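Local atomic coordinates of Tol-Pal system protein TolB (Acinetobacter baumannii, PDB entry 7MX5), a protein that probably acts in the periplasm as part of the Tol-Pal system, helping outer membrane invagination during cell division and maintaining outer membrane integrity. Residues F221-S233 with I240-R252. Sequence-based numbering, arbitrary orientation.
Sequences FSPDGKSMLFTAS and IYQMDLSTRQVKR
Met228 and Met243 pair backbone to backbone, each N-H reaching the other's carbonyl, and Phe230 and Tyr241 repeat the exchange two residues on, so strands 227-232 and 239-244 run antiparallel. The bond from Met243 N to Met228 O is nearly straight, with an N-H...O angle of 173°. Beyond the strand end, Leu245 N closes on Lys226 O at 3.1 Å. Asp244 OD1 also lies near Lys226 O, but both are acceptors; its partner oxygen OD2 instead takes a bond from Ser246 OG, 2.9 Å away. In the preceding turn, Asp224 OD1 receives Lys226 N in an Asx turn, while Ser222 O accepts from Gly225 N.

Between the hydrogen-bonded pairs, Leu229 faces Gln242. With CG anti to the backbone N (chi1 -170°) and the chain extended beyond it, the Gln242 amide reaches diagonally over strand 227-232 to Ser227. Gln242 NE2 lies 3.4 Å from Ser227 CB, a contact and not a hydrogen bond; that nitrogen has a weak hydrogen bond to Tyr265 OH. On the same face Leu229 CD2 touches Ile240 CG2, and Thr231 OG1 is hydrogen-bonded to Thr261 O in the loop that leads to strand 263-265 of the next blade.

The other face is aromatic and apolar. Phe230 CG lies between the backbone N and the carbonyl carbon (chi1 62°), which brings the ring across to Tyr241, whose CB sits over one ring face in a CH-pi contact, 3.7 Å from the Phe230 ring centroid. The two rings are near parallel but slid apart, barely overlapping. Val250 CG1, from strand 249-252, meets the Phe230 edge, and Ala232 O lies in plane at the Tyr241 edge. Both methionines reach Ile209 of strand 206-211.

Strands 215-221, 227-232, 239-244 and 249-252 thus form a four-stranded antiparallel blade, packed between neighbouring blades as in the WD40-like beta-propeller of TolB.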
ATOM      1  N   PHE A 221      14.758  -1.841  -3.046  1.00 42.86           N
ATOM      2  CA  PHE A 221      15.612  -2.767  -2.316  1.00 43.98           C
ATOM      3  C   PHE A 221      15.412  -4.197  -2.797  1.00 47.34           C
ATOM      4  O   PHE A 221      14.292  -4.609  -3.117  1.00 38.64           O
ATOM      5  CB  PHE A 221      15.342  -2.675  -0.816  1.00 36.94           C
ATOM      6  CG  PHE A 221      15.871  -1.422  -0.193  1.00 47.43           C
ATOM      7  CD1 PHE A 221      17.220  -1.289   0.085  1.00 37.52           C
ATOM      8  CD2 PHE A 221      15.023  -0.366   0.094  1.00 40.74           C
ATOM      9  CE1 PHE A 221      17.714  -0.131   0.651  1.00 37.94           C
ATOM     10  CE2 PHE A 221      15.510   0.791   0.659  1.00 46.80           C
ATOM     11  CZ  PHE A 221      16.858   0.909   0.938  1.00 39.19           C
ATOM     12  N   SER A 222      16.513  -4.942  -2.846  1.00 44.32           N
ATOM     13  CA  SER A 222      16.476  -6.330  -3.271  1.00 42.38           C
ATOM     14  C   SER A 222      15.695  -7.176  -2.267  1.00 49.33           C
ATOM     15  O   SER A 222      15.741  -6.919  -1.061  1.00 47.02           O
ATOM     16  CB  SER A 222      17.892  -6.877  -3.409  1.00 43.10           C
ATOM     17  OG  SER A 222      18.220  -7.142  -4.759  1.00 56.69           O
ATOM     18  N   PRO A 223      14.962  -8.185  -2.742  1.00 44.21           N
ATOM     19  CA  PRO A 223      14.268  -9.083  -1.803  1.00 43.29           C
ATOM     20  C   PRO A 223      15.200  -9.766  -0.817  1.00 51.11           C
ATOM     21  O   PRO A 223      14.793 -10.031   0.322  1.00 47.47           O
ATOM     22  CB  PRO A 223      13.580 -10.102  -2.722  1.00 42.22           C
ATOM     23  CG  PRO A 223      13.506  -9.458  -4.058  1.00 38.93           C
ATOM     24  CD  PRO A 223      14.568  -8.404  -4.143  1.00 43.44           C
ATOM     25  N   ASP A 224      16.439 -10.060  -1.213  1.00 50.11           N
ATOM     26  CA  ASP A 224      17.389 -10.704  -0.312  1.00 49.77           C
ATOM     27  C   ASP A 224      17.987  -9.742   0.707  1.00 49.46           C
ATOM     28  O   ASP A 224      18.770 -10.177   1.558  1.00 47.92           O
ATOM     29  CB  ASP A 224      18.507 -11.386  -1.115  1.00 46.61           C
ATOM     30  CG  ASP A 224      19.308 -10.414  -1.975  1.00 56.80           C
ATOM     31  OD1 ASP A 224      19.198  -9.186  -1.784  1.00 54.84           O
ATOM     32  OD2 ASP A 224      20.060 -10.889  -2.852  1.00 51.74           O
ATOM     33  N   GLY A 225      17.643  -8.456   0.641  1.00 42.09           N
ATOM     34  CA  GLY A 225      18.179  -7.486   1.573  1.00 42.11           C
ATOM     35  C   GLY A 225      19.646  -7.175   1.394  1.00 46.32           C
ATOM     36  O   GLY A 225      20.277  -6.659   2.319  1.00 50.43           O
ATOM     37  N   LYS A 226      20.210  -7.469   0.221  1.00 49.84           N
ATOM     38  CA  LYS A 226      21.634  -7.283  -0.015  1.00 51.81           C
ATOM     39  C   LYS A 226      21.961  -6.178  -1.006  1.00 53.75           C
ATOM     40  O   LYS A 226      23.108  -5.719  -1.032  1.00 58.42           O
ATOM     41  CB  LYS A 226      22.266  -8.591  -0.516  1.00 49.10           C
ATOM     42  CG  LYS A 226      21.960  -9.802   0.349  1.00 58.35           C
ATOM     43  CD  LYS A 226      23.155 -10.736   0.426  1.00 52.21           C
ATOM     44  CE  LYS A 226      23.024 -11.707   1.587  1.00 74.22           C
ATOM     45  NZ  LYS A 226      23.929 -11.348   2.714  1.00 75.61           N
ATOM     46  N   SER A 227      21.000  -5.739  -1.815  1.00 40.25           N
ATOM     47  CA  SER A 227      21.277  -4.772  -2.866  1.00 48.43           C
ATOM     48  C   SER A 227      20.161  -3.739  -2.934  1.00 52.69           C
ATOM     49  O   SER A 227      19.063  -3.938  -2.409  1.00 50.43           O
ATOM     50  CB  SER A 227      21.443  -5.459  -4.228  1.00 47.46           C
ATOM     51  OG  SER A 227      22.419  -6.484  -4.163  1.00 56.26           O
ATOM     52  N   MET A 228      20.464  -2.626  -3.599  1.00 45.00           N
ATOM     53  CA  MET A 228      19.510  -1.545  -3.797  1.00 45.15           C
ATOM     54  C   MET A 228      19.714  -0.942  -5.179  1.00 48.96           C
ATOM     55  O   MET A 228      20.849  -0.701  -5.597  1.00 44.28           O
ATOM     56  CB  MET A 228      19.664  -0.457  -2.725  1.00 36.88           C
ATOM     57  CG  MET A 228      18.955   0.849  -3.058  1.00 38.55           C
ATOM     58  SD  MET A 228      19.472   2.225  -2.014  1.00 57.04           S
ATOM     59  CE  MET A 228      20.617   3.046  -3.121  1.00 51.50           C
ATOM     60  N   LEU A 229      18.612  -0.711  -5.885  1.00 40.12           N
ATOM     61  CA  LEU A 229      18.636  -0.017  -7.162  1.00 38.89           C
ATOM     62  C   LEU A 229      18.288   1.453  -6.962  1.00 45.18           C
ATOM     63  O   LEU A 229      17.544   1.815  -6.047  1.00 45.94           O
ATOM     64  CB  LEU A 229      17.658  -0.647  -8.156  1.00 42.06           C
ATOM     65  CG  LEU A 229      18.025  -2.015  -8.729  1.00 45.79           C
ATOM     66  CD1 LEU A 229      16.787  -2.699  -9.278  1.00 45.55           C
ATOM     67  CD2 LEU A 229      19.092  -1.890  -9.803  1.00 39.45           C
ATOM     68  N   PHE A 230      18.836   2.299  -7.830  1.00 37.46           N
ATOM     69  CA  PHE A 230      18.542   3.723  -7.779  1.00 46.06           C
ATOM     70  C   PHE A 230      18.836   4.338  -9.137  1.00 51.38           C
ATOM     71  O   PHE A 230      19.593   3.787  -9.941  1.00 42.59           O
ATOM     72  CB  PHE A 230      19.339   4.431  -6.675  1.00 40.94           C
ATOM     73  CG  PHE A 230      20.832   4.367  -6.853  1.00 49.28           C
ATOM     74  CD1 PHE A 230      21.537   3.220  -6.527  1.00 53.90           C
ATOM     75  CD2 PHE A 230      21.532   5.462  -7.332  1.00 48.56           C
ATOM     76  CE1 PHE A 230      22.910   3.164  -6.683  1.00 57.16           C
ATOM     77  CE2 PHE A 230      22.904   5.412  -7.491  1.00 46.03           C
ATOM     78  CZ  PHE A 230      23.594   4.263  -7.164  1.00 52.30           C
ATOM     79  N   THR A 231      18.217   5.488  -9.383  1.00 48.38           N
ATOM     80  CA  THR A 231      18.400   6.233 -10.619  1.00 49.44           C
ATOM     81  C   THR A 231      19.360   7.391 -10.389  1.00 53.50           C
ATOM     82  O   THR A 231      19.304   8.064  -9.355  1.00 46.57           O
ATOM     83  CB  THR A 231      17.065   6.763 -11.146  1.00 58.12           C
ATOM     84  OG1 THR A 231      16.053   5.761 -10.986  1.00 56.15           O
ATOM     85  CG2 THR A 231      17.184   7.129 -12.617  1.00 57.63           C
ATOM     86  N   ALA A 232      20.242   7.617 -11.359  1.00 53.90           N
ATOM     87  CA  ALA A 232      21.225   8.683 -11.262  1.00 59.83           C
ATOM     88  C   ALA A 232      21.742   9.005 -12.654  1.00 56.63           C
ATOM     89  O   ALA A 232      21.912   8.107 -13.482  1.00 58.82           O
ATOM     90  CB  ALA A 232      22.384   8.294 -10.339  1.00 58.29           C
ATOM     91  N   SER A 233      21.992  10.287 -12.901  1.00 66.75           N
ATOM     92  CA  SER A 233      22.514  10.771 -14.175  1.00 76.04           C
ATOM     93  C   SER A 233      23.798  11.538 -13.883  1.00 75.55           C
ATOM     94  O   SER A 233      23.756  12.749 -13.658  1.00 87.53           O
ATOM     95  CB  SER A 233      21.497  11.656 -14.887  1.00 78.63           C
ATOM     96  OG  SER A 233      20.811  12.490 -13.971  1.00 71.73           O
ATOM     97  N   ILE A 240      20.025   3.628 -14.538  1.00 54.95           N
ATOM     98  CA  ILE A 240      19.755   2.733 -13.416  1.00 50.73           C
ATOM     99  C   ILE A 240      21.072   2.172 -12.897  1.00 51.20           C
ATOM    100  O   ILE A 240      21.908   1.697 -13.675  1.00 53.80           O
ATOM    101  CB  ILE A 240      18.798   1.601 -13.826  1.00 49.96           C
ATOM    102  CG1 ILE A 240      17.387   2.145 -14.052  1.00 44.70           C
ATOM    103  CG2 ILE A 240      18.779   0.503 -12.771  1.00 40.18           C
ATOM    104  CD1 ILE A 240      16.873   1.925 -15.454  1.00 59.20           C
ATOM    105  N   TYR A 241      21.252   2.225 -11.580  1.00 54.20           N
ATOM    106  CA  TYR A 241      22.422   1.682 -10.910  1.00 53.73           C
ATOM    107  C   TYR A 241      21.979   0.680  -9.854  1.00 48.21           C
ATOM    108  O   TYR A 241      20.911   0.824  -9.251  1.00 52.58           O
ATOM    109  CB  TYR A 241      23.244   2.793 -10.248  1.00 63.79           C
ATOM    110  CG  TYR A 241      23.894   3.755 -11.213  1.00 65.62           C
ATOM    111  CD1 TYR A 241      23.196   4.849 -11.708  1.00 58.79           C
ATOM    112  CD2 TYR A 241      25.198   3.560 -11.645  1.00 72.72           C
ATOM    113  CE1 TYR A 241      23.785   5.728 -12.596  1.00 64.73           C
ATOM    114  CE2 TYR A 241      25.796   4.440 -12.525  1.00 68.59           C
ATOM    115  CZ  TYR A 241      25.084   5.517 -13.004  1.00 75.11           C
ATOM    116  OH  TYR A 241      25.679   6.387 -13.888  1.00 80.94           O
ATOM    117  N   GLN A 242      22.802  -0.340  -9.633  1.00 45.58           N
ATOM    118  CA  GLN A 242      22.596  -1.283  -8.543  1.00 47.70           C
ATOM    119  C   GLN A 242      23.705  -1.114  -7.517  1.00 52.88           C
ATOM    120  O   GLN A 242      24.890  -1.133  -7.868  1.00 59.30           O
ATOM    121  CB  GLN A 242      22.561  -2.732  -9.034  1.00 54.78           C
ATOM    122  CG  GLN A 242      22.095  -3.702  -7.954  1.00 48.24           C
ATOM    123  CD  GLN A 242      22.077  -5.146  -8.408  1.00 51.13           C
ATOM    124  OE1 GLN A 242      22.554  -5.476  -9.493  1.00 66.30           O
ATOM    125  NE2 GLN A 242      21.522  -6.020  -7.575  1.00 51.68           N
ATOM    126  N   MET A 243      23.321  -0.950  -6.258  1.00 48.74           N
ATOM    127  CA  MET A 243      24.270  -0.835  -5.164  1.00 52.02           C
ATOM    128  C   MET A 243      24.339  -2.137  -4.383  1.00 49.54           C
ATOM    129  O   MET A 243      23.333  -2.829  -4.218  1.00 56.39           O
ATOM    130  CB  MET A 243      23.893   0.302  -4.217  1.00 51.59           C
ATOM    131  CG  MET A 243      25.089   0.903  -3.517  1.00 57.35           C
ATOM    132  SD  MET A 243      24.651   1.930  -2.114  1.00 60.83           S
ATOM    133  CE  MET A 243      25.664   3.365  -2.454  1.00 56.14           C
ATOM    134  N   ASP A 244      25.536  -2.464  -3.910  1.00 52.25           N
ATOM    135  CA  ASP A 244      25.738  -3.553  -2.966  1.00 62.27           C
ATOM    136  C   ASP A 244      25.877  -2.941  -1.578  1.00 60.27           C
ATOM    137  O   ASP A 244      26.762  -2.109  -1.351  1.00 64.13           O
ATOM    138  CB  ASP A 244      26.968  -4.380  -3.336  1.00 62.33           C
ATOM    139  CG  ASP A 244      27.298  -5.427  -2.294  1.00 67.30           C
ATOM    140  OD1 ASP A 244      26.358  -5.991  -1.694  1.00 69.67           O
ATOM    141  OD2 ASP A 244      28.499  -5.694  -2.081  1.00 76.53           O
ATOM    142  N   LEU A 245      24.999  -3.348  -0.659  1.00 62.31           N
ATOM    143  CA  LEU A 245      24.895  -2.661   0.626  1.00 62.51           C
ATOM    144  C   LEU A 245      26.151  -2.826   1.473  1.00 63.80           C
ATOM    145  O   LEU A 245      26.477  -1.938   2.270  1.00 71.26           O
ATOM    146  CB  LEU A 245      23.675  -3.172   1.393  1.00 53.90           C
ATOM    147  CG  LEU A 245      22.298  -2.922   0.771  1.00 64.75           C
ATOM    148  CD1 LEU A 245      21.214  -2.980   1.835  1.00 63.77           C
ATOM    149  CD2 LEU A 245      22.260  -1.590   0.036  1.00 54.43           C
ATOM    150  N   SER A 246      26.869  -3.939   1.314  1.00 65.38           N
ATOM    151  CA  SER A 246      27.990  -4.230   2.201  1.00 70.31           C
ATOM    152  C   SER A 246      29.146  -3.260   1.982  1.00 70.76           C
ATOM    153  O   SER A 246      29.709  -2.724   2.944  1.00 73.98           O
ATOM    154  CB  SER A 246      28.454  -5.673   1.998  1.00 77.14           C
ATOM    155  OG  SER A 246      29.029  -5.846   0.716  1.00 75.60           O
ATOM    156  N   THR A 247      29.512  -3.018   0.724  1.00 72.71           N
ATOM    157  CA  THR A 247      30.681  -2.216   0.396  1.00 75.83           C
ATOM    158  C   THR A 247      30.344  -0.908  -0.320  1.00 68.14           C
ATOM    159  O   THR A 247      31.265  -0.159  -0.659  1.00 71.94           O
ATOM    160  CB  THR A 247      31.655  -3.039  -0.461  1.00 81.11           C
ATOM    161  OG1 THR A 247      31.510  -4.430  -0.147  1.00 69.88           O
ATOM    162  CG2 THR A 247      33.099  -2.625  -0.189  1.00 74.61           C
ATOM    163  N   ARG A 248      29.057  -0.611  -0.552  1.00 71.11           N
ATOM    164  CA  ARG A 248      28.613   0.620  -1.233  1.00 76.40           C
ATOM    165  C   ARG A 248      29.131   0.679  -2.651  1.00 71.23           C
ATOM    166  O   ARG A 248      29.281   1.752  -3.258  1.00 69.68           O
ATOM    167  CB  ARG A 248      29.012   1.880  -0.479  1.00 73.48           C
ATOM    168  CG  ARG A 248      27.865   2.514   0.250  1.00 75.43           C
ATOM    169  CD  ARG A 248      27.300   1.591   1.305  1.00 75.68           C
ATOM    170  NE  ARG A 248      26.504   2.332   2.275  1.00 75.89           N
ATOM    171  CZ  ARG A 248      26.278   1.928   3.518  1.00 81.13           C
ATOM    172  NH1 ARG A 248      26.775   0.792   3.977  1.00 87.64           N
ATOM    173  NH2 ARG A 248      25.540   2.689   4.322  1.00 73.79           N
ATOM    174  N   GLN A 249      29.387  -0.514  -3.149  1.00 84.63           N
ATOM    175  CA  GLN A 249      29.787  -0.750  -4.521  1.00 90.10           C
ATOM    176  C   GLN A 249      28.716  -0.405  -5.560  1.00 89.81           C
ATOM    177  O   GLN A 249      27.726  -1.127  -5.684  1.00 86.41           O
ATOM    178  CB  GLN A 249      30.204  -2.212  -4.690  1.00 94.21           C
ATOM    179  CG  GLN A 249      30.780  -2.541  -6.057  1.00116.16           C
ATOM    180  CD  GLN A 249      31.336  -3.947  -6.134  1.00124.59           C
ATOM    181  OE1 GLN A 249      31.375  -4.661  -5.132  1.00122.16           O
ATOM    182  NE2 GLN A 249      31.765  -4.352  -7.326  1.00122.45           N
ATOM    183  N   VAL A 250      28.923   0.661  -6.351  1.00 75.45           N
ATOM    184  CA  VAL A 250      27.944   1.072  -7.364  1.00 69.52           C
ATOM    185  C   VAL A 250      28.486   0.800  -8.766  1.00 81.12           C
ATOM    186  O   VAL A 250      29.644   1.105  -9.070  1.00 76.54           O
ATOM    187  CB  VAL A 250      27.532   2.553  -7.230  1.00 66.53           C
ATOM    188  CG1 VAL A 250      26.686   2.754  -5.988  1.00 66.74           C
ATOM    189  CG2 VAL A 250      28.744   3.460  -7.205  1.00 77.75           C
ATOM    190  N   LYS A 251      27.640   0.218  -9.621  1.00 92.27           N
ATOM    191  CA  LYS A 251      27.974   0.033 -11.029  1.00 99.51           C
ATOM    192  C   LYS A 251      26.681  -0.043 -11.829  1.00 83.28           C
ATOM    193  O   LYS A 251      25.683  -0.593 -11.355  1.00 76.44           O
ATOM    194  CB  LYS A 251      28.834  -1.217 -11.251  1.00107.50           C
ATOM    195  CG  LYS A 251      30.153  -0.924 -11.962  1.00115.67           C
ATOM    196  CD  LYS A 251      29.918  -0.332 -13.347  1.00101.29           C
ATOM    197  CE  LYS A 251      30.372   1.122 -13.431  1.00 96.13           C
ATOM    198  NZ  LYS A 251      31.401   1.334 -14.485  1.00 99.18           N
ATOM    199  N   ARG A 252      26.713   0.500 -13.043  1.00 72.57           N
ATOM    200  CA  ARG A 252      25.512   0.829 -13.795  1.00 73.31           C
ATOM    201  C   ARG A 252      24.991  -0.358 -14.603  1.00 70.59           C
ATOM    202  O   ARG A 252      25.697  -1.339 -14.848  1.00 67.72           O
ATOM    203  CB  ARG A 252      25.781   2.013 -14.721  1.00 71.40           C
ATOM    204  CG  ARG A 252      26.712   1.731 -15.874  1.00 69.07           C
ATOM    205  CD  ARG A 252      26.402   2.676 -17.013  1.00 72.68           C
ATOM    206  NE  ARG A 252      25.212   2.256 -17.739  1.00 81.43           N
ATOM    207  CZ  ARG A 252      25.232   1.658 -18.921  1.00 83.60           C
ATOM    208  NH1 ARG A 252      26.368   1.420 -19.555  1.00 78.46           N
ATOM    209  NH2 ARG A 252      24.083   1.290 -19.482  1.00 83.86           N
TER